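S-adenosylmethionine:tRNA ribosyltransferase-isomerase (Thermotoga maritima, PDB 1VKY) probably transfers and isomerises the ribose of S-adenosylmethionine onto 7-aminomethyl-7-deazaguanine in tRNA, giving epoxyqueuosine. Local coordinates at residues M41-K46 with K320-E325; L299-H304 with M312-F317; E17-L22 with L305-L310. One frame throughout, in Å; residues are numbered along the deposited sequence.

Contact 1 (M41-K46 with K320-E325); sequences MVLHRK and KDFVME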
# COMPACT_ATOMS: atom_id res chain seq x y z
N MET B 41 18.12 5.35 -8.24
CA MET B 41 18.71 5.83 -9.48
C MET B 41 19.08 7.31 -9.28
O MET B 41 18.27 8.10 -8.86
CB MET B 41 17.72 5.73 -10.65
CG MET B 41 18.37 6.03 -11.99
SD MET B 41 17.29 5.76 -13.41
CE MET B 41 17.04 4.00 -13.40
N VAL B 42 20.32 7.66 -9.64
CA VAL B 42 20.80 9.02 -9.51
C VAL B 42 21.01 9.61 -10.89
O VAL B 42 21.78 9.07 -11.70
CB VAL B 42 22.11 9.06 -8.70
CG1 VAL B 42 22.56 10.48 -8.50
CG2 VAL B 42 21.93 8.38 -7.32
N LEU B 43 20.39 10.77 -11.10
CA LEU B 43 20.46 11.55 -12.32
C LEU B 43 21.23 12.86 -12.08
O LEU B 43 20.89 13.64 -11.21
CB LEU B 43 19.03 11.88 -12.80
CG LEU B 43 18.36 10.82 -13.69
CD1 LEU B 43 18.29 9.51 -13.07
CD2 LEU B 43 17.00 11.30 -14.06
N HIS B 44 22.28 13.05 -12.87
CA HIS B 44 23.12 14.24 -12.80
C HIS B 44 22.78 15.09 -14.02
O HIS B 44 23.20 14.79 -15.13
CB HIS B 44 24.60 13.85 -12.82
CG HIS B 44 25.03 12.97 -11.68
ND1 HIS B 44 25.58 13.47 -10.52
CD2 HIS B 44 25.01 11.62 -11.53
CE1 HIS B 44 25.88 12.47 -9.71
NE2 HIS B 44 25.56 11.34 -10.30
N ARG B 45 22.01 16.14 -13.82
CA ARG B 45 21.42 16.83 -14.98
C ARG B 45 22.41 17.47 -15.91
O ARG B 45 22.27 17.33 -17.11
CB ARG B 45 20.41 17.88 -14.56
CG ARG B 45 19.14 17.33 -13.93
CD ARG B 45 18.33 18.42 -13.28
NE ARG B 45 18.94 18.95 -12.07
CZ ARG B 45 18.42 19.96 -11.39
NH1 ARG B 45 19.00 20.38 -10.29
NH2 ARG B 45 17.32 20.55 -11.82
N LYS B 46 23.40 18.17 -15.39
CA LYS B 46 24.34 18.89 -16.25
C LYS B 46 25.28 17.97 -17.04
O LYS B 46 25.61 18.24 -18.20
CB LYS B 46 25.16 19.88 -15.43
CG LYS B 46 24.33 21.03 -14.81
CD LYS B 46 25.07 21.61 -13.60
CE LYS B 46 25.12 23.16 -13.59
NZ LYS B 46 24.15 23.79 -12.63
N LYS B 320 12.94 16.65 -20.05
CA LYS B 320 12.04 15.58 -20.49
C LYS B 320 12.73 14.40 -21.15
O LYS B 320 12.46 13.23 -20.83
CB LYS B 320 10.97 16.17 -21.41
CG LYS B 320 9.94 15.12 -21.87
CD LYS B 320 9.09 15.65 -23.00
N ASP B 321 13.62 14.65 -22.11
CA ASP B 321 14.26 13.52 -22.78
C ASP B 321 15.15 12.73 -21.81
O ASP B 321 15.23 11.51 -21.87
CB ASP B 321 15.09 14.00 -23.96
CG ASP B 321 14.23 14.64 -25.06
OD1 ASP B 321 13.00 14.37 -25.14
OD2 ASP B 321 14.73 15.43 -25.89
N PHE B 322 15.82 13.42 -20.90
CA PHE B 322 16.70 12.75 -19.94
C PHE B 322 15.87 11.89 -19.00
O PHE B 322 16.21 10.75 -18.73
CB PHE B 322 17.48 13.83 -19.19
CG PHE B 322 18.54 13.33 -18.22
CD1 PHE B 322 19.36 12.26 -18.53
CD2 PHE B 322 18.76 13.99 -17.03
CE1 PHE B 322 20.36 11.84 -17.64
CE2 PHE B 322 19.75 13.55 -16.14
CZ PHE B 322 20.53 12.48 -16.46
N VAL B 323 14.75 12.41 -18.47
CA VAL B 323 13.99 11.61 -17.52
C VAL B 323 13.35 10.42 -18.23
O VAL B 323 13.27 9.31 -17.67
CB VAL B 323 12.94 12.46 -16.72
CG1 VAL B 323 11.60 12.51 -17.43
CG2 VAL B 323 12.73 11.81 -15.37
N MET B 324 12.93 10.61 -19.47
CA MET B 324 12.35 9.47 -20.24
C MET B 324 13.38 8.39 -20.53
O MET B 324 13.07 7.24 -20.46
CB MET B 324 11.64 9.97 -21.50
CG MET B 324 10.46 10.92 -21.16
SD MET B 324 9.10 10.27 -20.09
CE MET B 324 9.75 9.56 -18.61
N GLU B 325 14.62 8.78 -20.84
CA GLU B 325 15.74 7.84 -20.98
C GLU B 325 15.96 7.08 -19.65
O GLU B 325 16.05 5.86 -19.61
CB GLU B 325 16.98 8.65 -21.42
CG GLU B 325 18.34 7.98 -21.30
CD GLU B 325 19.48 8.81 -21.91
OE1 GLU B 325 19.62 10.04 -21.59
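Leu43 and Phe322 meet where strand 41-44 runs nearly antiparallel to helix 320-325, the two short axes 157° apart and 10.4 Å at their closest. The nearest CA atoms are those of Arg45 and Phe322, 8.0 Å apart. At that spacing side chains must fill the gap, and an aromatic ring from the helix does most of it. Leu43 and Phe322 both point across, but slide past one another in opposite directions rather than meeting head-on. CB of Leu43 lies 3.8 Å from CE2 of Phe322, while CD2 of Leu43 stands 4.1 Å above one ring face, displaced toward the rim. With chi1 at -175°, Phe322 swings its ring away from its own backbone N and out to the strand, where CZ is also 3.8 Å from the carbonyl O of His44 and CE2 is 3.9 Å from CA of Arg45; both approach obliquely. Val323 adds a looser touch, its CG2 4.5 Å from CD2 of Leu43; a short branched residue fits where the helix also has to face a second helix.

The polar ends belong elsewhere. His44 turns from the helix and uses NE2 to bond Glu51, while Arg45 forms a salt bridge with the terminal carboxylate of Leu347 and lies against the ring of Phe317 in a cation-pi contact. Strand 39-44 runs between antiparallel strand 49-54 and parallel strand 343-346 of the mixed sheet. Helix 320-332 lies along this part of the sheet, Phe322 reaching Ile50, and Val323 fits against Val314 and Ala315 of helix 309-318.

Contact 2 (L299-H304 with M312-F317); sequences LVTNFH and MLVAAF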
# COMPACT_ATOMS: atom_id res chain seq x y z
N LEU B 299 16.23 16.80 -5.95
CA LEU B 299 14.89 16.23 -5.73
C LEU B 299 15.01 14.72 -5.47
O LEU B 299 15.63 14.04 -6.28
CB LEU B 299 13.98 16.49 -6.93
CG LEU B 299 12.60 15.76 -6.96
CD1 LEU B 299 11.82 16.14 -5.73
CD2 LEU B 299 11.79 16.08 -8.13
N VAL B 300 14.47 14.23 -4.34
CA VAL B 300 14.24 12.77 -4.13
C VAL B 300 12.75 12.46 -4.33
O VAL B 300 11.86 13.11 -3.73
CB VAL B 300 14.63 12.35 -2.71
CG1 VAL B 300 14.43 10.87 -2.49
CG2 VAL B 300 16.04 12.77 -2.38
N THR B 301 12.48 11.46 -5.15
CA THR B 301 11.12 11.13 -5.51
C THR B 301 10.99 9.67 -5.97
O THR B 301 11.97 9.02 -6.29
CB THR B 301 10.65 12.10 -6.60
OG1 THR B 301 9.26 11.88 -6.89
CG2 THR B 301 11.38 11.84 -7.91
N ASN B 302 9.75 9.18 -6.01
CA ASN B 302 9.48 7.82 -6.51
C ASN B 302 9.47 7.78 -8.01
O ASN B 302 9.66 8.80 -8.68
CB ASN B 302 8.15 7.29 -5.93
CG ASN B 302 8.18 7.12 -4.39
OD1 ASN B 302 9.23 6.88 -3.79
ND2 ASN B 302 7.01 7.24 -3.78
N PHE B 303 9.34 6.56 -8.55
CA PHE B 303 9.09 6.34 -9.97
C PHE B 303 7.60 6.43 -10.25
O PHE B 303 6.82 5.68 -9.67
CB PHE B 303 9.66 4.99 -10.39
CG PHE B 303 11.13 5.01 -10.58
CD1 PHE B 303 11.97 4.78 -9.56
CD2 PHE B 303 11.65 5.33 -11.82
CE1 PHE B 303 13.35 4.79 -9.76
CE2 PHE B 303 12.99 5.38 -12.03
CZ PHE B 303 13.86 5.10 -11.00
N HIS B 304 7.20 7.35 -11.13
CA HIS B 304 5.80 7.67 -11.32
C HIS B 304 5.24 6.94 -12.53
O HIS B 304 5.98 6.43 -13.32
CB HIS B 304 5.63 9.18 -11.44
CG HIS B 304 6.27 9.93 -10.29
ND1 HIS B 304 5.80 9.85 -9.00
CD2 HIS B 304 7.39 10.70 -10.24
CE1 HIS B 304 6.58 10.56 -8.20
NE2 HIS B 304 7.55 11.09 -8.93
N MET B 312 5.23 14.37 -15.27
CA MET B 312 5.40 15.66 -15.94
C MET B 312 6.22 16.65 -15.07
O MET B 312 7.07 17.38 -15.57
CB MET B 312 4.06 16.29 -16.30
CG MET B 312 3.23 15.49 -17.32
SD MET B 312 1.55 16.13 -17.34
CE MET B 312 0.81 14.85 -18.37
N LEU B 313 5.98 16.65 -13.76
CA LEU B 313 6.74 17.53 -12.85
C LEU B 313 8.21 17.12 -12.83
O LEU B 313 9.09 17.95 -12.93
CB LEU B 313 6.14 17.45 -11.46
CG LEU B 313 6.71 18.26 -10.29
CD1 LEU B 313 5.64 18.39 -9.18
CD2 LEU B 313 7.97 17.65 -9.73
N VAL B 314 8.50 15.84 -12.65
CA VAL B 314 9.87 15.38 -12.62
C VAL B 314 10.58 15.62 -13.96
O VAL B 314 11.76 15.98 -14.01
CB VAL B 314 9.96 13.89 -12.19
CG1 VAL B 314 11.35 13.42 -12.24
CG2 VAL B 314 9.43 13.74 -10.78
N ALA B 315 9.86 15.46 -15.06
CA ALA B 315 10.41 15.78 -16.37
C ALA B 315 10.80 17.27 -16.46
O ALA B 315 11.85 17.62 -17.00
CB ALA B 315 9.37 15.43 -17.46
N ALA B 316 9.99 18.14 -15.87
CA ALA B 316 10.34 19.55 -15.87
C ALA B 316 11.63 19.70 -15.07
O ALA B 316 12.47 20.53 -15.40
CB ALA B 316 9.24 20.39 -15.27
N PHE B 317 11.79 18.93 -14.00
CA PHE B 317 12.95 19.14 -13.11
C PHE B 317 14.26 18.63 -13.73
O PHE B 317 15.29 19.28 -13.64
CB PHE B 317 12.72 18.44 -11.77
CG PHE B 317 13.75 18.80 -10.76
CD1 PHE B 317 13.70 20.04 -10.12
CD2 PHE B 317 14.80 17.95 -10.48
CE1 PHE B 317 14.70 20.42 -9.22
CE2 PHE B 317 15.81 18.35 -9.55
CZ PHE B 317 15.72 19.58 -8.93
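The ring of Phe317 takes Leu299 on one face: CB of Leu299 lies 4.0 Å from the ring centroid and 25° off its normal, a CH-pi contact displaced toward the rim near CE2. The imidazole of His304 is used differently. Its NE2 donates a 2.8 Å hydrogen bond to OG1 of Thr301, which lies in the ring plane, and the same edge meets the helix, CG2 of Val314 being 3.7 Å from CD2 of His304. Over one imidazole face stands the carbonyl O of Asn302.

Val314 touches three residues of the strand segment through CG2. Besides His304, this one methyl meets CG2 of Thr301 tip to tip at 4.0 Å and lies 4.3 Å from CD2 of Leu299; branching leaves CG1 for Val323 of helix 320-332. Threonine suits its place because chi1 of -174° gives its methyl to the helix and leaves the hydroxyl for polar partners: besides His304, OG1 is bonded to an unidentified ligand, probably from the crystallisation liquor, which also binds N of Asn302.

The segments form a strand-turn-helix unit, the helix folding back at 150° to the strand it follows. Strand 298-302 lies between antiparallel strand 343-346 and parallel strand 256-259. Helix 261-270 adds Val264 against Leu299 and Arg265 against Leu313, while Ile346 of strand 343-346 supports Val314 and Phe317.

Contact 3 (E17-L22 with L305-L310); sequences EFDYEL and LPRSTL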
# COMPACT_ATOMS: atom_id res chain seq x y z
N GLU B 17 3.48 12.31 -24.88
CA GLU B 17 4.92 12.46 -24.69
C GLU B 17 5.41 11.85 -23.36
O GLU B 17 6.62 11.59 -23.22
CB GLU B 17 5.30 13.94 -24.72
CG GLU B 17 5.95 14.41 -26.01
CD GLU B 17 7.16 15.27 -25.72
OE1 GLU B 17 8.28 14.89 -26.14
OE2 GLU B 17 7.00 16.32 -25.05
N PHE B 18 4.49 11.64 -22.42
CA PHE B 18 4.84 11.09 -21.09
C PHE B 18 4.39 9.64 -20.89
O PHE B 18 4.44 9.07 -19.80
CB PHE B 18 4.27 12.03 -20.02
CG PHE B 18 4.83 13.41 -20.13
CD1 PHE B 18 4.15 14.41 -20.81
CD2 PHE B 18 6.09 13.71 -19.61
CE1 PHE B 18 4.65 15.65 -20.92
CE2 PHE B 18 6.60 14.97 -19.74
CZ PHE B 18 5.88 15.94 -20.40
N ASP B 19 4.00 9.02 -21.99
CA ASP B 19 3.64 7.62 -21.95
C ASP B 19 4.94 6.84 -22.03
O ASP B 19 5.91 7.29 -22.64
CB ASP B 19 2.76 7.30 -23.15
CG ASP B 19 1.89 6.11 -22.91
OD1 ASP B 19 1.77 5.63 -21.76
OD2 ASP B 19 1.27 5.60 -23.85
N TYR B 20 4.99 5.68 -21.39
CA TYR B 20 6.10 4.77 -21.56
C TYR B 20 5.54 3.42 -21.17
O TYR B 20 4.49 3.37 -20.55
CB TYR B 20 7.31 5.17 -20.70
CG TYR B 20 7.10 5.02 -19.21
CD1 TYR B 20 7.48 3.85 -18.55
CD2 TYR B 20 6.53 6.07 -18.44
CE1 TYR B 20 7.30 3.71 -17.15
CE2 TYR B 20 6.35 5.93 -17.03
CZ TYR B 20 6.71 4.73 -16.42
OH TYR B 20 6.56 4.53 -15.10
N GLU B 21 6.20 2.34 -21.54
CA GLU B 21 5.65 1.02 -21.33
C GLU B 21 6.15 0.50 -20.01
O GLU B 21 7.34 0.29 -19.84
CB GLU B 21 6.07 0.04 -22.46
N LEU B 22 5.23 0.32 -19.07
CA LEU B 22 5.55 -0.14 -17.72
C LEU B 22 4.96 -1.55 -17.51
O LEU B 22 3.73 -1.67 -17.37
CB LEU B 22 4.91 0.80 -16.69
CG LEU B 22 5.07 0.46 -15.20
CD1 LEU B 22 6.52 0.10 -14.87
CD2 LEU B 22 4.54 1.59 -14.27
N LEU B 305 3.92 6.90 -12.65
CA LEU B 305 3.28 6.09 -13.66
C LEU B 305 3.25 6.81 -15.01
O LEU B 305 3.27 8.08 -15.04
CB LEU B 305 1.85 5.76 -13.17
CG LEU B 305 1.71 4.99 -11.83
CD1 LEU B 305 0.27 5.00 -11.31
CD2 LEU B 305 2.20 3.55 -12.03
N PRO B 306 3.16 6.04 -16.10
CA PRO B 306 2.96 6.60 -17.42
C PRO B 306 1.87 7.64 -17.43
O PRO B 306 0.81 7.47 -16.80
CB PRO B 306 2.55 5.39 -18.28
CG PRO B 306 3.18 4.21 -17.60
CD PRO B 306 3.21 4.56 -16.15
N ARG B 307 2.17 8.75 -18.09
CA ARG B 307 1.20 9.82 -18.29
C ARG B 307 0.80 10.55 -17.01
O ARG B 307 -0.11 11.36 -17.06
CB ARG B 307 -0.07 9.29 -19.00
CG ARG B 307 0.16 8.56 -20.36
CD ARG B 307 -1.08 7.84 -20.90
NE ARG B 307 -1.01 6.41 -20.55
CZ ARG B 307 -1.83 5.74 -19.74
NH1 ARG B 307 -2.90 6.29 -19.17
NH2 ARG B 307 -1.57 4.47 -19.53
N SER B 308 1.45 10.30 -15.87
CA SER B 308 0.98 10.96 -14.65
C SER B 308 1.42 12.41 -14.64
O SER B 308 2.49 12.74 -15.20
CB SER B 308 1.57 10.32 -13.41
OG SER B 308 2.95 10.18 -13.59
N THR B 309 0.69 13.26 -13.93
CA THR B 309 1.17 14.62 -13.73
C THR B 309 2.43 14.66 -12.89
O THR B 309 3.20 15.61 -13.00
CB THR B 309 0.12 15.54 -13.12
OG1 THR B 309 -0.31 14.98 -11.87
CG2 THR B 309 -1.11 15.60 -13.96
N LEU B 310 2.68 13.66 -12.04
CA LEU B 310 3.93 13.62 -11.28
C LEU B 310 5.14 13.39 -12.19
O LEU B 310 6.19 13.94 -11.98
CB LEU B 310 3.88 12.57 -10.16
CG LEU B 310 2.75 12.79 -9.14
CD1 LEU B 310 2.84 11.82 -7.99
CD2 LEU B 310 2.82 14.20 -8.59
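Tyr20 and Pro306 make the tight part of this contact. CG of Pro306 sits 3.8 Å from the centroid of the Tyr20 ring and only 17° off its normal, a CH-pi contact in which the two side chains cross at about a right angle. The proline nitrogen is close as well, 3.3 Å from CE2 of Tyr20. This placement follows from chi1 of 68°, which sets the tyrosine ring between its own backbone N and carbonyl carbon; its hydroxyl, passing CD of Pro306, ends in a hydrogen bond to the carbonyl O of His304. Leu22 closes another flank, its CD2 3.8 Å from both CD2 of Leu305 and CD of Pro306. The compact, rigid proline ring offers these neighbours a firm apolar surface. Beside it, N of Arg307 bonds the carbonyl O of buried Phe18 at 2.9 Å.

The proline also shapes the chain. Leu305 to Ser308 form a type II beta turn with Pro306 at its second position and Arg307, at positive phi, at its third. The carbonyl O of Leu305 accepts from both N of Ser308 and its OG, the latter at 2.6 Å and on a lone pair. Ser308 is the N-cap of helix 309-318, and its OG also bonds N of Leu311; a small hydroxyl residue is well suited to joining turn and helix.

Toward solvent the packing gives way to polar links. Exposed Asp19 runs side by side with the bent Arg307 chain: NE donates to OD1 at 3.1 Å in a salt bridge, in the guanidinium plane but well above that of the carboxylate. NH1 of Arg307 makes a weak hydrogen bond to the carbonyl O of Leu22 of a neighbouring subunit, whose Pro24 packs against the same arginine.

How the contacts relate
Contacts 1 and 2 are buried and similar in outline, though contact 2 joins neighbours in sequence and contact 1 distant parts of the chain: each lays a helix nearly antiparallel to a strand of the same mixed sheet and is almost wholly apolar, its polar ends satisfied beside or beyond the interface. Helices 309-318 and 320-332 follow one another and pack together. Contact 3 lies nearer the surface and holds no strand. It fastens loop 17-22 to the turn between strand 298-302 and helix 309-318, sharing that helix with contact 2. Its chemistry is mixed, a backbone hydrogen bond and a charged pair beside proline packing. Phe18 touches Met312 and Ala315 of contact 2 and Lys320 of contact 1.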